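Local coordinates for protein beta-xylosidase (Uncultured organism, PDB 4MLG) that probably hydrolyses xylo-oligosaccharides to release xylose, as a calcium-containing beta-propeller glycoside hydrolase of family 43, at residues D75-G80 and F122-N127; M97-K102 and G111-D116; Y235-T240 and T273-V278; L245-T250 and F258-V263. All coordinates share one frame; numbering follows the deposited sequence.

Interaction 1 (D75-G80 and F122-N127); sequences DIPWAG and FIPQEN
The ring of Pro124 fits against the chain at Asp75 and Ile76. Its CG lies 3.4 Å from Asp75 O, van der Waals packing on the backbone carbonyl, and the apolar pair is Pro124 CB with Ile76 CG1, 4.3 Å apart. One step on, Pro77 sets its ring against Glu126, with Pro77 CG 3.7 Å from Glu126 CA. The two side chains cross at about a right angle; the Glu126 chain touches Pro77 CG with CB and CG and then extends away.

Trp78 makes the second kind of contact, ring edge against backbone. With chi1 at 63°, CG sits between the backbone N and the carbonyl carbon, which brings the indole to Gln125-Asn127. Trp78 CD1 is 3.4 Å from Glu126 O, near the ring plane, while the carbonyl carbon of Asn127 lies over one face.

The polar link goes through a water. It accepts from Trp78 NE1 at 3.3 Å and donates to Gln125 O at 2.6 Å.

Around this, Trp78 leans on Phe99 and Leu101, and Lys130 of the second subunit packs on Pro77 and Trp78. The type I turn Ile76-Ala79 thus packs against Pro124, in the short edge strand 123-124 of a propeller blade, and the residues that follow it, beside the dimer interface.

Interaction 2 (M97-K102 and G111-D116); sequences MYFPLK and GVAISD
Four backbone hydrogen bonds join Met97 to Ala113 and Phe99 to Gly111, each pair bonded in both directions. Met97 N gives to Ala113 O at 2.7 Å and Ala113 N returns to Met97 O at 2.8 Å; Gly111 N reaches Phe99 O at 2.8 Å, and Phe99 N makes the longer bond, 3.1 Å, to Gly111 O. Between them Tyr98 and Val112 form a non-hydrogen-bonded pair, where CA-H...O contacts run from Val112 to Met97 O and from Tyr98 to Gly111 O.

The aromatic contact belongs to Phe99. Its chi1 of 58° swings the ring back across the neighbouring strand, flat over Gly111, whose CA stands 3.9 Å from the ring centroid and 21° off the normal. This is a CH-pi contact, and because Gly111 carries no side chain the ring can lie down on the backbone itself.

Apolar packing divides between the two faces of the sheet. On the Phe99 side, Ala113 CB meets Phe99 CE2 at 4.0 Å and Met97 CB at 4.1 Å. On the other, Tyr98 and Val112 run side by side, with Tyr98 CE1 3.6 Å from Val112 CG2; the Tyr98 hydroxyl has a weak hydrogen bond to Met192 O.

Ile76 and Trp78 pack on Phe99, and Tyr51 touches both Met97 and Phe99. The cross-strand pairing of an aromatic ring laid over glycine is the one known as aromatic rescue of glycine, set here in the central antiparallel hairpin of a four-stranded propeller blade.

Interaction 3 (Y235-T240 and T273-V278); sequences YFSYST and THHSIV. With CA (calcium ion), chain M; SO4 (sulfate ion), chain N.
Ser237 OG and His275 NE2 meet 2.5 Å apart in a hydrogen bond whose donor could be either. The hydroxyl comes at the imidazole edge, near the ring plane, and chi1 of 74° at His275 turns the ring across toward strand 233-239. Beside this bond, Ile277 CD1 lies 4.0 Å from Ser237 OG. A weak hydrogen bond follows two residues along: Ser239 OG donates to Thr273 O at 3.3 Å, and Thr273 CG2 sits beside the same hydroxyl at 3.6 Å.

His274, between these two anchors, points away from strand 233-239. Its NE2 binds the calcium ion at 2.8 Å, with the metal in the plane of the ring, and Asp85 OD2 is the protein's other ligand. On the far side of the imidazole, ND1 makes a weak hydrogen bond of 3.3 Å to O2 of a sulfate ion, probably left from the crystallisation liquor.

In the next shell, Ile246 packs on both Thr273 and His275, and Ser239 OG is also bonded to Gly241 N. Past the histidines, Ser276 OG bonds to Pro16 O and Ala18 N, while Trp226 NE1 bonds to Ile277 O.

His275 and Ile277 point toward strand 233-239, while His274 and Ser276 point away from it. His274 reaches the calcium near the centre of the propeller, consistent with the central calcium site of several family 43 enzymes.

Interaction 4 (L245-T250 and F258-V263); sequences LICYAT and FTYRGV
Arg261 is the side chain to follow, since it touches both Tyr248 and Thr250. Its CB lies over one face of the Tyr248 ring, 3.8 Å from the centroid and 27° off the normal, a CH-pi contact displaced toward the rim. The chain then bends at chi2 (-66°), and CG comes to 3.6 Å from Thr250 OG1 and 3.9 Å from Thr250 CG2. CD continues past the same hydroxyl. NE donates to Thr250 OG1 at 3.0 Å, with the oxygen somewhat tilted from the guanidinium plane; this bond ties NE to the threonine hydroxyl. At the tip, Thr259 CG2 covers one face of the guanidinium, whose plane stands 70° from the Tyr248 ring.

The backbone explains why Arg261 lands there. Tyr248 pairs with Gly262 and Ala249 with Tyr260, which leaves Arg261 as the extra residue of a beta bulge; its N bonds to Tyr248 O at 3.0 Å. Tyr248 N makes a weak bond to Gly262 O, and Thr250 and Thr259 are bonded in both directions. On the opposite sheet face, Tyr260 presents its ring edge to Cys247, with Tyr260 CE1 3.8 Å from Cys247 CB. Separately, Ala249 CB meets Phe258 CB at 3.6 Å.

Further along the tyrosine, the Tyr248 hydroxyl bonds to Ile316 N. The hairpin lies within a larger sheet: strand 246-251 has strand 233-239 on its other side, and strand 258-265 runs parallel to strand 200-205.

From the N terminus, the loop at 75-80 comes first, and interaction 1 closes when the chain returns at 122-127. Interaction 2 falls wholly within that span, pairing 97-102 with 111-116. Strand 123-124 of interaction 1 lies next to strand 108-115 in the same sheet: Gln125 N probably bonds to Val112 O, and Ile76 packs on Phe99. A second closure of the same kind follows in series. Interaction 3 spans 235-240 to 273-278 and encloses the hairpin of interaction 4; the two join where Phe236 O of strand 233-239 probably accepts a hydrogen bond from Ala249 N. None of the spans cross. Interactions 1 and 4 lie on opposite sides of the chain's centre, while interaction 3 reaches inward to the calcium and links neighbouring sheets.

Interaction 1 (D75-G80 and F122-N127)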
loop_
_atom_site.group_PDB
_atom_site.type_symbol
_atom_site.label_atom_id
_atom_site.label_comp_id
_atom_site.label_asym_id
_atom_site.label_seq_id
_atom_site.Cartn_x
_atom_site.Cartn_y
_atom_site.Cartn_z
ATOM N N ASP A 75 15.995 -3.543 10.951
ATOM C CA ASP A 75 15.449 -2.848 12.112
ATOM C C ASP A 75 14.053 -2.283 11.852
ATOM O O ASP A 75 13.364 -1.860 12.780
ATOM C CB ASP A 75 16.391 -1.724 12.556
ATOM C CG ASP A 75 17.803 -2.214 12.818
ATOM O OD1 ASP A 75 17.985 -3.432 13.017
ATOM O OD2 ASP A 75 18.730 -1.377 12.827
ATOM N N ILE A 76 13.642 -2.275 10.588
ATOM C CA ILE A 76 12.331 -1.751 10.215
ATOM C C ILE A 76 11.292 -2.872 10.179
ATOM O O ILE A 76 11.459 -3.854 9.458
ATOM C CB ILE A 76 12.383 -1.037 8.849
ATOM C CG1 ILE A 76 13.514 -0.008 8.832
ATOM C CG2 ILE A 76 11.053 -0.369 8.541
ATOM C CD1 ILE A 76 13.706 0.665 7.490
ATOM N N PRO A 77 10.219 -2.733 10.973
ATOM C CA PRO A 77 9.194 -3.774 11.122
ATOM C C PRO A 77 8.390 -4.039 9.848
ATOM O O PRO A 77 8.075 -5.195 9.559
ATOM C CB PRO A 77 8.277 -3.207 12.211
ATOM C CG PRO A 77 9.126 -2.225 12.952
ATOM C CD PRO A 77 10.004 -1.615 11.906
ATOM N N TRP A 78 8.061 -2.988 9.104
ATOM C CA TRP A 78 7.251 -3.132 7.898
ATOM C C TRP A 78 8.118 -3.310 6.659
ATOM O O TRP A 78 7.630 -3.229 5.532
ATOM C CB TRP A 78 6.329 -1.923 7.719
ATOM C CG TRP A 78 7.057 -0.621 7.512
ATOM C CD1 TRP A 78 7.583 0.186 8.479
ATOM C CD2 TRP A 78 7.324 0.026 6.260
ATOM N NE1 TRP A 78 8.164 1.292 7.908
ATOM C CE2 TRP A 78 8.020 1.219 6.547
ATOM C CE3 TRP A 78 7.044 -0.286 4.927
ATOM C CZ2 TRP A 78 8.441 2.097 5.548
ATOM C CZ3 TRP A 78 7.463 0.585 3.937
ATOM C CH2 TRP A 78 8.153 1.763 4.253
ATOM N N ALA A 79 9.403 -3.570 6.879
ATOM C CA ALA A 79 10.384 -3.579 5.799
ATOM C C ALA A 79 10.150 -4.639 4.731
ATOM O O ALA A 79 9.831 -5.792 5.027
ATOM C CB ALA A 79 11.790 -3.710 6.359
ATOM N N GLY A 80 10.310 -4.219 3.481
ATOM C CA GLY A 80 10.339 -5.124 2.351
ATOM C C GLY A 80 11.749 -5.142 1.795
ATOM O O GLY A 80 12.528 -6.044 2.098
ATOM N N PHE A 122 18.699 6.172 14.737
ATOM C CA PHE A 122 17.302 6.505 14.489
ATOM C C PHE A 122 16.402 5.294 14.708
ATOM O O PHE A 122 16.631 4.228 14.136
ATOM C CB PHE A 122 17.125 7.036 13.064
ATOM C CG PHE A 122 17.731 8.394 12.837
ATOM C CD1 PHE A 122 16.938 9.530 12.834
ATOM C CD2 PHE A 122 19.093 8.534 12.621
ATOM C CE1 PHE A 122 17.493 10.780 12.625
ATOM C CE2 PHE A 122 19.653 9.779 12.412
ATOM C CZ PHE A 122 18.851 10.904 12.413
ATOM N N ILE A 123 15.380 5.462 15.542
ATOM C CA ILE A 123 14.418 4.396 15.796
ATOM C C ILE A 123 13.188 4.570 14.910
ATOM O O ILE A 123 12.476 5.571 15.015
ATOM C CB ILE A 123 13.993 4.359 17.275
ATOM C CG1 ILE A 123 15.218 4.167 18.171
ATOM C CG2 ILE A 123 12.979 3.251 17.511
ATOM C CD1 ILE A 123 14.891 4.104 19.647
ATOM N N PRO A 124 12.936 3.590 14.031
ATOM C CA PRO A 124 11.850 3.670 13.049
ATOM C C PRO A 124 10.485 3.378 13.657
ATOM O O PRO A 124 10.385 2.638 14.636
ATOM C CB PRO A 124 12.213 2.569 12.052
ATOM C CG PRO A 124 12.922 1.555 12.876
ATOM C CD PRO A 124 13.691 2.330 13.916
ATOM N N GLN A 125 9.444 3.966 13.078
ATOM C CA GLN A 125 8.078 3.640 13.458
ATOM C C GLN A 125 7.748 2.266 12.893
ATOM O O GLN A 125 8.409 1.799 11.968
ATOM C CB GLN A 125 7.102 4.686 12.920
ATOM C CG GLN A 125 7.332 6.089 13.461
ATOM C CD GLN A 125 7.055 6.197 14.948
ATOM O OE1 GLN A 125 7.918 5.906 15.776
ATOM N NE2 GLN A 125 5.846 6.624 15.293
ATOM N N GLU A 126 6.729 1.617 13.443
ATOM C CA GLU A 126 6.418 0.249 13.044
ATOM C C GLU A 126 5.675 0.175 11.715
ATOM O O GLU A 126 5.618 -0.882 11.087
ATOM C CB GLU A 126 5.629 -0.462 14.143
ATOM C CG GLU A 126 6.377 -0.553 15.460
ATOM C CD GLU A 126 5.591 -1.285 16.524
ATOM O OE1 GLU A 126 4.548 -1.884 16.185
ATOM O OE2 GLU A 126 6.015 -1.259 17.697
ATOM N N ASN A 127 5.110 1.299 11.287
ATOM C CA ASN A 127 4.357 1.346 10.039
ATOM C C ASN A 127 4.685 2.588 9.218
ATOM O O ASN A 127 5.059 3.621 9.773
ATOM C CB ASN A 127 2.852 1.275 10.317
ATOM C CG ASN A 127 2.431 -0.053 10.917
ATOM O OD1 ASN A 127 2.335 -0.192 12.135
ATOM N ND2 ASN A 127 2.179 -1.037 10.061
HETATM O O HOH W 1 9.210 3.452 10.126
#

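Interaction 2 (M97-K102 and G111-D116)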
loop_
_atom_site.group_PDB
_atom_site.type_symbol
_atom_site.label_atom_id
_atom_site.label_comp_id
_atom_site.label_asym_id
_atom_site.label_seq_id
_atom_site.Cartn_x
_atom_site.Cartn_y
_atom_site.Cartn_z
ATOM N N MET A 97 13.783 11.378 10.501
ATOM C CA MET A 97 14.301 10.862 9.238
ATOM C C MET A 97 13.182 10.259 8.398
ATOM O O MET A 97 12.452 9.382 8.860
ATOM C CB MET A 97 15.388 9.815 9.480
ATOM C CG MET A 97 15.847 9.112 8.214
ATOM S SD MET A 97 17.134 7.887 8.514
ATOM C CE MET A 97 18.458 8.924 9.128
ATOM N N TYR A 98 13.048 10.733 7.165
ATOM C CA TYR A 98 12.024 10.223 6.263
ATOM C C TYR A 98 12.650 9.379 5.159
ATOM O O TYR A 98 13.333 9.897 4.276
ATOM C CB TYR A 98 11.208 11.373 5.670
ATOM C CG TYR A 98 10.383 12.116 6.696
ATOM C CD1 TYR A 98 9.043 11.815 6.887
ATOM C CD2 TYR A 98 10.949 13.113 7.483
ATOM C CE1 TYR A 98 8.285 12.490 7.822
ATOM C CE2 TYR A 98 10.198 13.793 8.422
ATOM C CZ TYR A 98 8.868 13.476 8.588
ATOM O OH TYR A 98 8.117 14.149 9.522
ATOM N N PHE A 99 12.411 8.074 5.221
ATOM C CA PHE A 99 13.016 7.138 4.283
ATOM C C PHE A 99 11.977 6.468 3.392
ATOM O O PHE A 99 10.890 6.117 3.849
ATOM C CB PHE A 99 13.819 6.073 5.037
ATOM C CG PHE A 99 13.004 5.280 6.022
ATOM C CD1 PHE A 99 12.382 4.101 5.640
ATOM C CD2 PHE A 99 12.868 5.708 7.333
ATOM C CE1 PHE A 99 11.631 3.373 6.544
ATOM C CE2 PHE A 99 12.121 4.981 8.241
ATOM C CZ PHE A 99 11.503 3.812 7.846
ATOM N N PRO A 100 12.311 6.299 2.106
ATOM C CA PRO A 100 11.482 5.536 1.174
ATOM C C PRO A 100 11.851 4.057 1.233
ATOM O O PRO A 100 13.023 3.721 1.400
ATOM C CB PRO A 100 11.865 6.127 -0.180
ATOM C CG PRO A 100 13.281 6.533 -0.012
ATOM C CD PRO A 100 13.458 6.931 1.434
ATOM N N LEU A 101 10.856 3.188 1.107
ATOM C CA LEU A 101 11.082 1.752 1.218
ATOM C C LEU A 101 9.868 0.997 0.704
ATOM O O LEU A 101 8.738 1.282 1.102
ATOM C CB LEU A 101 11.351 1.368 2.676
ATOM C CG LEU A 101 11.696 -0.089 2.990
ATOM C CD1 LEU A 101 13.123 -0.411 2.580
ATOM C CD2 LEU A 101 11.489 -0.369 4.467
ATOM N N LYS A 102 10.099 0.042 -0.190
ATOM C CA LYS A 102 9.023 -0.818 -0.650
ATOM C C LYS A 102 8.536 -1.641 0.532
ATOM O O LYS A 102 9.341 -2.187 1.285
ATOM C CB LYS A 102 9.499 -1.741 -1.772
ATOM C CG LYS A 102 9.831 -1.037 -3.081
ATOM C CD LYS A 102 10.156 -2.056 -4.163
ATOM C CE LYS A 102 10.416 -1.402 -5.510
ATOM N NZ LYS A 102 10.749 -2.425 -6.540
ATOM N N GLY A 111 8.599 5.904 5.445
ATOM C CA GLY A 111 8.563 5.683 6.878
ATOM C C GLY A 111 9.280 6.766 7.659
ATOM O O GLY A 111 10.012 7.576 7.084
ATOM N N VAL A 112 9.070 6.777 8.972
ATOM C CA VAL A 112 9.682 7.777 9.840
ATOM C C VAL A 112 10.581 7.138 10.896
ATOM O O VAL A 112 10.180 6.193 11.577
ATOM C CB VAL A 112 8.614 8.637 10.542
ATOM C CG1 VAL A 112 9.266 9.624 11.499
ATOM C CG2 VAL A 112 7.764 9.368 9.518
ATOM N N ALA A 113 11.800 7.655 11.018
ATOM C CA ALA A 113 12.719 7.228 12.066
ATOM C C ALA A 113 13.124 8.436 12.906
ATOM O O ALA A 113 13.429 9.499 12.366
ATOM C CB ALA A 113 13.936 6.558 11.461
ATOM N N ILE A 114 13.131 8.269 14.227
ATOM C CA ILE A 114 13.336 9.387 15.144
ATOM C C ILE A 114 14.610 9.240 15.980
ATOM O O ILE A 114 14.972 8.135 16.383
ATOM C CB ILE A 114 12.125 9.547 16.091
ATOM C CG1 ILE A 114 10.813 9.459 15.305
ATOM C CG2 ILE A 114 12.202 10.859 16.857
ATOM C CD1 ILE A 114 9.573 9.620 16.159
ATOM N N SER A 115 15.284 10.360 16.230
ATOM C CA SER A 115 16.467 10.384 17.086
ATOM C C SER A 115 16.525 11.674 17.903
ATOM O O SER A 115 15.921 12.681 17.531
ATOM C CB SER A 115 17.741 10.236 16.252
ATOM O OG SER A 115 18.897 10.295 17.070
ATOM N N ASP A 116 17.253 11.641 19.015
ATOM C CA ASP A 116 17.388 12.812 19.877
ATOM C C ASP A 116 18.545 13.706 19.442
ATOM O O ASP A 116 18.652 14.852 19.874
ATOM C CB ASP A 116 17.569 12.391 21.337
ATOM C CG ASP A 116 16.291 11.857 21.954
ATOM O OD1 ASP A 116 15.215 12.434 21.689
ATOM O OD2 ASP A 116 16.361 10.859 22.701
#

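Interaction 3 (Y235-T240 and T273-V278)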
loop_
_atom_site.group_PDB
_atom_site.type_symbol
_atom_site.label_atom_id
_atom_site.label_comp_id
_atom_site.label_asym_id
_atom_site.label_seq_id
_atom_site.Cartn_x
_atom_site.Cartn_y
_atom_site.Cartn_z
ATOM N N TYR A 235 13.625 27.998 -4.368
ATOM C CA TYR A 235 14.334 27.275 -5.414
ATOM C C TYR A 235 14.032 25.783 -5.348
ATOM O O TYR A 235 14.531 25.081 -4.471
ATOM C CB TYR A 235 15.844 27.499 -5.300
ATOM C CG TYR A 235 16.303 28.899 -5.647
ATOM C CD1 TYR A 235 16.702 29.220 -6.938
ATOM C CD2 TYR A 235 16.348 29.897 -4.681
ATOM C CE1 TYR A 235 17.127 30.497 -7.259
ATOM C CE2 TYR A 235 16.770 31.176 -4.993
ATOM C CZ TYR A 235 17.158 31.470 -6.282
ATOM O OH TYR A 235 17.579 32.743 -6.594
ATOM N N PHE A 236 13.211 25.304 -6.277
ATOM C CA PHE A 236 12.923 23.880 -6.363
ATOM C C PHE A 236 13.801 23.226 -7.420
ATOM O O PHE A 236 13.587 23.407 -8.620
ATOM C CB PHE A 236 11.446 23.640 -6.681
ATOM C CG PHE A 236 11.084 22.187 -6.806
ATOM C CD1 PHE A 236 10.892 21.409 -5.675
ATOM C CD2 PHE A 236 10.940 21.598 -8.052
ATOM C CE1 PHE A 236 10.560 20.068 -5.783
ATOM C CE2 PHE A 236 10.609 20.258 -8.170
ATOM C CZ PHE A 236 10.417 19.492 -7.033
ATOM N N SER A 237 14.795 22.471 -6.968
ATOM C CA SER A 237 15.691 21.767 -7.874
ATOM C C SER A 237 15.353 20.280 -7.915
ATOM O O SER A 237 14.712 19.755 -7.001
ATOM C CB SER A 237 17.147 21.984 -7.467
ATOM O OG SER A 237 17.369 21.588 -6.125
ATOM N N TYR A 238 15.786 19.607 -8.977
ATOM C CA TYR A 238 15.405 18.219 -9.210
ATOM C C TYR A 238 16.264 17.561 -10.284
ATOM O O TYR A 238 17.043 18.228 -10.965
ATOM C CB TYR A 238 13.930 18.138 -9.612
ATOM C CG TYR A 238 13.579 18.964 -10.833
ATOM C CD1 TYR A 238 13.517 18.384 -12.093
ATOM C CD2 TYR A 238 13.308 20.322 -10.723
ATOM C CE1 TYR A 238 13.198 19.134 -13.208
ATOM C CE2 TYR A 238 12.989 21.079 -11.832
ATOM C CZ TYR A 238 12.935 20.480 -13.072
ATOM O OH TYR A 238 12.616 21.231 -14.178
ATOM N N SER A 239 16.109 16.247 -10.431
ATOM C CA SER A 239 16.814 15.488 -11.460
ATOM C C SER A 239 15.893 15.194 -12.640
ATOM O O SER A 239 14.691 14.999 -12.464
ATOM C CB SER A 239 17.353 14.177 -10.885
ATOM O OG SER A 239 17.826 13.320 -11.909
ATOM N N THR A 240 16.462 15.158 -13.841
ATOM C CA THR A 240 15.678 14.923 -15.047
ATOM C C THR A 240 15.868 13.511 -15.592
ATOM O O THR A 240 15.397 13.192 -16.684
ATOM C CB THR A 240 16.019 15.938 -16.151
ATOM O OG1 THR A 240 17.386 15.770 -16.549
ATOM C CG2 THR A 240 15.804 17.360 -15.657
ATOM N N THR A 273 21.865 11.173 -11.288
ATOM C CA THR A 273 22.391 12.379 -10.665
ATOM C C THR A 273 21.445 12.833 -9.551
ATOM O O THR A 273 20.238 12.961 -9.754
ATOM C CB THR A 273 22.646 13.507 -11.696
ATOM O OG1 THR A 273 23.146 14.671 -11.027
ATOM C CG2 THR A 273 21.374 13.860 -12.460
ATOM N N HIS A 274 21.999 13.041 -8.362
ATOM C CA HIS A 274 21.199 13.387 -7.192
ATOM C C HIS A 274 21.941 14.435 -6.382
ATOM O O HIS A 274 23.170 14.473 -6.399
ATOM C CB HIS A 274 20.952 12.146 -6.339
ATOM C CG HIS A 274 19.690 12.202 -5.538
ATOM N ND1 HIS A 274 18.595 11.416 -5.821
ATOM C CD2 HIS A 274 19.348 12.952 -4.463
ATOM C CE1 HIS A 274 17.633 11.675 -4.955
ATOM N NE2 HIS A 274 18.063 12.606 -4.121
ATOM N N HIS A 275 21.207 15.279 -5.662
ATOM C CA HIS A 275 21.830 16.438 -5.036
ATOM C C HIS A 275 21.128 16.947 -3.781
ATOM O O HIS A 275 20.101 16.417 -3.357
ATOM C CB HIS A 275 21.863 17.587 -6.033
ATOM C CG HIS A 275 20.525 18.220 -6.240
ATOM N ND1 HIS A 275 19.471 17.550 -6.821
ATOM C CD2 HIS A 275 20.058 19.448 -5.914
ATOM C CE1 HIS A 275 18.416 18.343 -6.860
ATOM N NE2 HIS A 275 18.745 19.501 -6.314
ATOM N N SER A 276 21.708 18.001 -3.212
ATOM C CA SER A 276 21.116 18.754 -2.112
ATOM C C SER A 276 21.876 20.068 -1.962
ATOM O O SER A 276 23.107 20.079 -1.932
ATOM C CB SER A 276 21.172 17.962 -0.806
ATOM O OG SER A 276 22.510 17.750 -0.392
ATOM N N ILE A 277 21.141 21.173 -1.873
ATOM C CA ILE A 277 21.750 22.496 -1.783
ATOM C C ILE A 277 21.607 23.086 -0.381
ATOM O O ILE A 277 20.515 23.098 0.187
ATOM C CB ILE A 277 21.133 23.462 -2.812
ATOM C CG1 ILE A 277 21.185 22.847 -4.212
ATOM C CG2 ILE A 277 21.848 24.802 -2.781
ATOM C CD1 ILE A 277 20.594 23.722 -5.288
ATOM N N VAL A 278 22.714 23.576 0.168
ATOM C CA VAL A 278 22.724 24.104 1.528
ATOM C C VAL A 278 23.818 25.159 1.692
ATOM O O VAL A 278 24.865 25.085 1.048
ATOM C CB VAL A 278 22.915 22.966 2.563
ATOM C CG1 VAL A 278 24.287 22.326 2.408
ATOM C CG2 VAL A 278 22.710 23.475 3.982
HETATM CA CA CA M . 17.154 14.100 -1.946
HETATM S S SO4 N . 17.428 6.929 -6.447
HETATM O O1 SO4 N . 18.572 6.409 -5.705
HETATM O O2 SO4 N . 17.562 8.374 -6.605
HETATM O O3 SO4 N . 17.373 6.296 -7.762
HETATM O O4 SO4 N . 16.204 6.641 -5.707
#

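Interaction 4 (L245-T250 and F258-V263)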
loop_
_atom_site.group_PDB
_atom_site.type_symbol
_atom_site.label_atom_id
_atom_site.label_comp_id
_atom_site.label_asym_id
_atom_site.label_seq_id
_atom_site.Cartn_x
_atom_site.Cartn_y
_atom_site.Cartn_z
ATOM N N LEU A 245 20.308 15.602 -15.976
ATOM C CA LEU A 245 20.460 16.998 -15.578
ATOM C C LEU A 245 19.911 17.258 -14.182
ATOM O O LEU A 245 18.970 16.599 -13.739
ATOM C CB LEU A 245 19.739 17.919 -16.563
ATOM C CG LEU A 245 20.068 17.798 -18.046
ATOM C CD1 LEU A 245 19.083 18.614 -18.864
ATOM C CD2 LEU A 245 21.489 18.253 -18.313
ATOM N N ILE A 246 20.508 18.225 -13.494
ATOM C CA ILE A 246 19.923 18.767 -12.276
ATOM C C ILE A 246 19.442 20.183 -12.571
ATOM O O ILE A 246 20.234 21.126 -12.604
ATOM C CB ILE A 246 20.923 18.783 -11.104
ATOM C CG1 ILE A 246 21.319 17.357 -10.722
ATOM C CG2 ILE A 246 20.322 19.487 -9.891
ATOM C CD1 ILE A 246 20.193 16.557 -10.095
ATOM N N CYS A 247 18.141 20.323 -12.809
ATOM C CA CYS A 247 17.561 21.617 -13.142
ATOM C C CYS A 247 17.011 22.294 -11.894
ATOM O O CYS A 247 17.080 21.739 -10.797
ATOM C CB CYS A 247 16.456 21.456 -14.186
ATOM S SG CYS A 247 17.021 20.801 -15.776
ATOM N N TYR A 248 16.472 23.498 -12.059
ATOM C CA TYR A 248 15.865 24.207 -10.941
ATOM C C TYR A 248 14.794 25.191 -11.397
ATOM O O TYR A 248 14.844 25.711 -12.514
ATOM C CB TYR A 248 16.927 24.926 -10.105
ATOM C CG TYR A 248 17.421 26.225 -10.701
ATOM C CD1 TYR A 248 16.987 27.449 -10.205
ATOM C CD2 TYR A 248 18.324 26.229 -11.754
ATOM C CE1 TYR A 248 17.438 28.639 -10.744
ATOM C CE2 TYR A 248 18.780 27.414 -12.300
ATOM C CZ TYR A 248 18.334 28.616 -11.791
ATOM O OH TYR A 248 18.785 29.798 -12.331
ATOM N N ALA A 249 13.825 25.435 -10.521
ATOM C CA ALA A 249 12.745 26.370 -10.801
ATOM C C ALA A 249 12.583 27.342 -9.637
ATOM O O ALA A 249 13.194 27.161 -8.583
ATOM C CB ALA A 249 11.452 25.616 -11.052
ATOM N N THR A 250 11.767 28.374 -9.826
ATOM C CA THR A 250 11.562 29.374 -8.782
ATOM C C THR A 250 10.085 29.669 -8.528
ATOM O O THR A 250 9.250 29.552 -9.426
ATOM C CB THR A 250 12.298 30.691 -9.098
ATOM O OG1 THR A 250 11.932 31.146 -10.405
ATOM C CG2 THR A 250 13.806 30.488 -9.038
ATOM N N PHE A 258 5.982 26.467 -9.766
ATOM C CA PHE A 258 7.372 26.865 -9.943
ATOM C C PHE A 258 7.727 26.965 -11.420
ATOM O O PHE A 258 7.452 26.052 -12.198
ATOM C CB PHE A 258 8.308 25.885 -9.233
ATOM C CG PHE A 258 8.445 26.142 -7.761
ATOM C CD1 PHE A 258 9.605 26.696 -7.246
ATOM C CD2 PHE A 258 7.409 25.841 -6.893
ATOM C CE1 PHE A 258 9.732 26.939 -5.892
ATOM C CE2 PHE A 258 7.529 26.082 -5.536
ATOM C CZ PHE A 258 8.691 26.633 -5.036
ATOM N N THR A 259 8.336 28.082 -11.800
ATOM C CA THR A 259 8.728 28.312 -13.184
ATOM C C THR A 259 10.173 27.889 -13.427
ATOM O O THR A 259 11.085 28.353 -12.742
ATOM C CB THR A 259 8.556 29.794 -13.568
ATOM O OG1 THR A 259 7.159 30.099 -13.682
ATOM C CG2 THR A 259 9.244 30.092 -14.890
ATOM N N TYR A 260 10.367 27.002 -14.402
ATOM C CA TYR A 260 11.698 26.541 -14.800
ATOM C C TYR A 260 12.643 27.704 -15.089
ATOM O O TYR A 260 12.239 28.721 -15.655
ATOM C CB TYR A 260 11.602 25.635 -16.033
ATOM C CG TYR A 260 12.940 25.281 -16.651
ATOM C CD1 TYR A 260 13.683 24.206 -16.180
ATOM C CD2 TYR A 260 13.458 26.019 -17.712
ATOM C CE1 TYR A 260 14.906 23.880 -16.744
ATOM C CE2 TYR A 260 14.678 25.700 -18.278
ATOM C CZ TYR A 260 15.397 24.630 -17.792
ATOM O OH TYR A 260 16.611 24.310 -18.355
ATOM N N ARG A 261 13.905 27.543 -14.703
ATOM C CA ARG A 261 14.900 28.591 -14.890
ATOM C C ARG A 261 16.085 28.136 -15.734
ATOM O O ARG A 261 16.408 28.760 -16.744
ATOM C CB ARG A 261 15.378 29.123 -13.539
ATOM C CG ARG A 261 14.348 29.978 -12.825
ATOM C CD ARG A 261 14.091 31.256 -13.601
ATOM N NE ARG A 261 12.879 31.940 -13.164
ATOM C CZ ARG A 261 11.945 32.399 -13.992
ATOM N NH1 ARG A 261 12.087 32.248 -15.302
ATOM N NH2 ARG A 261 10.871 33.008 -13.511
ATOM N N GLY A 262 16.735 27.052 -15.322
ATOM C CA GLY A 262 17.894 26.563 -16.044
ATOM C C GLY A 262 18.468 25.259 -15.525
ATOM O O GLY A 262 17.757 24.431 -14.954
ATOM N N VAL A 263 19.768 25.079 -15.733
ATOM C CA VAL A 263 20.455 23.854 -15.345
ATOM C C VAL A 263 21.512 24.138 -14.285
ATOM O O VAL A 263 22.350 25.023 -14.456
ATOM C CB VAL A 263 21.130 23.189 -16.564
ATOM C CG1 VAL A 263 21.919 21.955 -16.142
ATOM C CG2 VAL A 263 20.094 22.834 -17.620
#